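Local coordinates for L-Ribose isomerase (PDB 4Q0S), which isomerises the non-natural sugar L-ribose, probably to its ketose L-ribulose, in a metal-containing cupin barrel, at residues Lys169-Ser174 / Asp248-Gly253. Residues are numbered along the deposited sequence; the frame is centred on the assembly and turned at random.
Sequences KGRESS and DAANTG. With NCO (cobalt hexammine(III)), chain E.
Arg171 reaches from the loop between strands 132-137 and 180-185 to the first turn of helix 248-254, where its guanidinium meets the methyl groups of Ala249 and Ala250. The backbones stay well apart, the nearest CA atoms being those of Arg171 and Ala249 at 9.1 Å, so the side chain alone spans the gap. CB of Arg171 does not head for the helix, and CG lies beside the backbone N, anti to the carbonyl carbon (chi1 -60°). A bend about CB-CG (chi2 -72°) followed by an extended run out to NE then carries the tip across. CB, CG and CD have no partner in the helix within 4.2 Å. NE is the first atom to approach, 4.1 Å from Ala249 CB; CZ follows, and NH2 comes nearest, 3.4 Å from Ala249 CB. That methyl group approaches obliquely, while Ala250 N lies over one face of the guanidinium. On the other branch NH1 is 4.2 Å from Ala250 CB, a looser touch.

The planar group is fixed by polar partners elsewhere in the chain: NH1 forms a salt bridge with Glu72, and NH2 makes a salt bridge with Asp56 and a hydrogen bond to the carbonyl O of Phe53. The loop behind Arg171 is tied by its own carbonyl, which accepts Ser174 N at 3.0 Å. Within the helix, Thr252 OG1 donates to Ala249 O at 3.0 Å from 48° above the carbonyl plane, and Asp248 OD2 accepts a bond from N2 of cobalt hexammine(III) at 2.9 Å. Across the two segments the contact is therefore van der Waals: alanine methyls border a buried cation whose two acidic partners probably balance its charge, joining the loop to the C-terminal helix of the cupin domain.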
ATOM      1  N   LYS A 169      27.771  22.049  -0.440  1.00 36.35           N
ATOM      2  CA  LYS A 169      28.940  22.919  -0.398  1.00 38.13           C
ATOM      3  C   LYS A 169      29.838  22.629  -1.590  1.00 36.62           C
ATOM      4  O   LYS A 169      30.223  21.483  -1.824  1.00 35.94           O
ATOM      5  CB  LYS A 169      29.731  22.699   0.895  1.00 41.39           C
ATOM      6  CG  LYS A 169      28.952  22.969   2.170  1.00 45.72           C
ATOM      7  CD  LYS A 169      28.483  24.413   2.250  1.00 50.52           C
ATOM      8  CE  LYS A 169      27.838  24.698   3.596  1.00 52.08           C
ATOM      9  NZ  LYS A 169      26.771  23.701   3.908  1.00 54.29           N
ATOM     10  N   GLY A 170      30.171  23.672  -2.340  1.00 36.70           N
ATOM     11  CA  GLY A 170      31.028  23.501  -3.498  1.00 35.57           C
ATOM     12  C   GLY A 170      30.287  23.055  -4.743  1.00 36.68           C
ATOM     13  O   GLY A 170      30.909  22.751  -5.759  1.00 37.90           O
ATOM     14  N   ARG A 171      28.960  23.012  -4.670  1.00 35.95           N
ATOM     15  CA  ARG A 171      28.139  22.597  -5.807  1.00 37.02           C
ATOM     16  C   ARG A 171      27.068  23.649  -6.092  1.00 37.25           C
ATOM     17  O   ARG A 171      26.297  23.518  -7.042  1.00 37.75           O
ATOM     18  CB  ARG A 171      27.444  21.258  -5.501  1.00 37.16           C
ATOM     19  CG  ARG A 171      28.373  20.088  -5.199  1.00 36.41           C
ATOM     20  CD  ARG A 171      29.094  19.609  -6.446  1.00 35.35           C
ATOM     21  NE  ARG A 171      30.032  18.530  -6.154  1.00 37.90           N
ATOM     22  CZ  ARG A 171      29.750  17.235  -6.239  1.00 40.12           C
ATOM     23  NH1 ARG A 171      28.545  16.834  -6.615  1.00 40.64           N
ATOM     24  NH2 ARG A 171      30.679  16.333  -5.955  1.00 39.48           N
ATOM     25  N   GLU A 172      27.025  24.692  -5.269  1.00 37.41           N
ATOM     26  CA  GLU A 172      26.020  25.735  -5.416  1.00 37.90           C
ATOM     27  C   GLU A 172      25.824  26.261  -6.833  1.00 37.55           C
ATOM     28  O   GLU A 172      24.711  26.232  -7.362  1.00 37.32           O
ATOM     29  CB  GLU A 172      26.324  26.908  -4.479  1.00 39.01           C
ATOM     30  CG  GLU A 172      26.301  26.538  -3.004  1.00 40.08           C
ATOM     31  CD  GLU A 172      27.674  26.184  -2.471  1.00 40.31           C
ATOM     32  OE1 GLU A 172      28.495  25.656  -3.249  1.00 39.92           O
ATOM     33  OE2 GLU A 172      27.928  26.426  -1.270  1.00 40.44           O
ATOM     34  N   SER A 173      26.901  26.733  -7.449  1.00 37.21           N
ATOM     35  CA  SER A 173      26.828  27.297  -8.792  1.00 34.29           C
ATOM     36  C   SER A 173      26.285  26.353  -9.860  1.00 33.78           C
ATOM     37  O   SER A 173      25.802  26.806 -10.898  1.00 32.80           O
ATOM     38  CB  SER A 173      28.207  27.812  -9.219  1.00 34.59           C
ATOM     39  OG  SER A 173      29.137  26.754  -9.335  1.00 35.07           O
ATOM     40  N   SER A 174      26.353  25.047  -9.621  1.00 31.30           N
ATOM     41  CA  SER A 174      25.855  24.100 -10.611  1.00 29.32           C
ATOM     42  C   SER A 174      24.339  24.217 -10.771  1.00 28.44           C
ATOM     43  O   SER A 174      23.774  23.756 -11.764  1.00 26.28           O
ATOM     44  CB  SER A 174      26.227  22.665 -10.218  1.00 32.82           C
ATOM     45  OG  SER A 174      25.542  22.254  -9.046  1.00 30.22           O
ATOM     46  N   ASP A 248      31.552  18.693 -12.811  1.00 53.24           N
ATOM     47  CA  ASP A 248      32.397  17.599 -13.284  1.00 55.90           C
ATOM     48  C   ASP A 248      32.612  16.514 -12.241  1.00 57.60           C
ATOM     49  O   ASP A 248      32.786  15.340 -12.581  1.00 56.84           O
ATOM     50  CB  ASP A 248      33.755  18.128 -13.754  1.00 57.06           C
ATOM     51  CG  ASP A 248      33.638  19.049 -14.952  1.00 58.21           C
ATOM     52  OD1 ASP A 248      33.324  20.242 -14.757  1.00 58.45           O
ATOM     53  OD2 ASP A 248      33.845  18.572 -16.089  1.00 58.51           O
ATOM     54  N   ALA A 249      32.604  16.908 -10.972  1.00 59.10           N
ATOM     55  CA  ALA A 249      32.794  15.958  -9.884  1.00 62.46           C
ATOM     56  C   ALA A 249      31.680  14.915  -9.874  1.00 64.32           C
ATOM     57  O   ALA A 249      31.886  13.776  -9.460  1.00 64.80           O
ATOM     58  CB  ALA A 249      32.828  16.698  -8.551  1.00 62.54           C
ATOM     59  N   ALA A 250      30.502  15.313 -10.347  1.00 66.75           N
ATOM     60  CA  ALA A 250      29.342  14.430 -10.377  1.00 68.71           C
ATOM     61  C   ALA A 250      29.383  13.357 -11.462  1.00 70.64           C
ATOM     62  O   ALA A 250      28.974  12.219 -11.226  1.00 71.40           O
ATOM     63  CB  ALA A 250      28.075  15.261 -10.521  1.00 68.04           C
ATOM     64  N   ASN A 251      29.869  13.711 -12.649  1.00 72.86           N
ATOM     65  CA  ASN A 251      29.930  12.760 -13.762  1.00 75.19           C
ATOM     66  C   ASN A 251      30.760  11.517 -13.473  1.00 76.19           C
ATOM     67  O   ASN A 251      30.389  10.408 -13.857  1.00 76.74           O
ATOM     68  CB  ASN A 251      30.484  13.434 -15.020  1.00 76.11           C
ATOM     69  CG  ASN A 251      29.424  13.645 -16.086  1.00 77.51           C
ATOM     70  OD1 ASN A 251      28.615  14.571 -16.002  1.00 78.03           O
ATOM     71  ND2 ASN A 251      29.415  12.775 -17.091  1.00 77.64           N
ATOM     72  N   THR A 252      31.887  11.708 -12.798  1.00 77.24           N
ATOM     73  CA  THR A 252      32.780  10.602 -12.475  1.00 78.52           C
ATOM     74  C   THR A 252      32.190   9.605 -11.476  1.00 78.99           C
ATOM     75  O   THR A 252      31.891   8.462 -11.832  1.00 79.15           O
ATOM     76  CB  THR A 252      34.116  11.131 -11.922  1.00 78.52           C
ATOM     77  OG1 THR A 252      33.877  11.885 -10.726  1.00 78.77           O
ATOM     78  CG2 THR A 252      34.789  12.031 -12.949  1.00 78.79           C
ATOM     79  N   GLY A 253      32.025  10.043 -10.232  1.00 79.35           N
ATOM     80  CA  GLY A 253      31.489   9.173  -9.199  1.00 79.38           C
ATOM     81  C   GLY A 253      30.134   8.556  -9.497  1.00 79.06           C
ATOM     82  O   GLY A 253      29.686   7.658  -8.784  1.00 79.22           O
TER
HETATM   83 CO   NCO E 504      30.591  19.295 -18.334  1.00 45.06          CO
HETATM   84  N1  NCO E 504      30.435  19.356 -20.130  1.00 47.14           N
HETATM   85  N2  NCO E 504      32.272  18.670 -18.502  1.00 47.44           N
HETATM   86  N3  NCO E 504      28.900  19.925 -18.167  1.00 47.05           N
HETATM   87  N4  NCO E 504      29.963  17.598 -18.345  1.00 46.62           N
HETATM   88  N5  NCO E 504      31.215  20.988 -18.324  1.00 45.19           N
HETATM   89  N6  NCO E 504      30.753  19.230 -16.536  1.00 46.68           N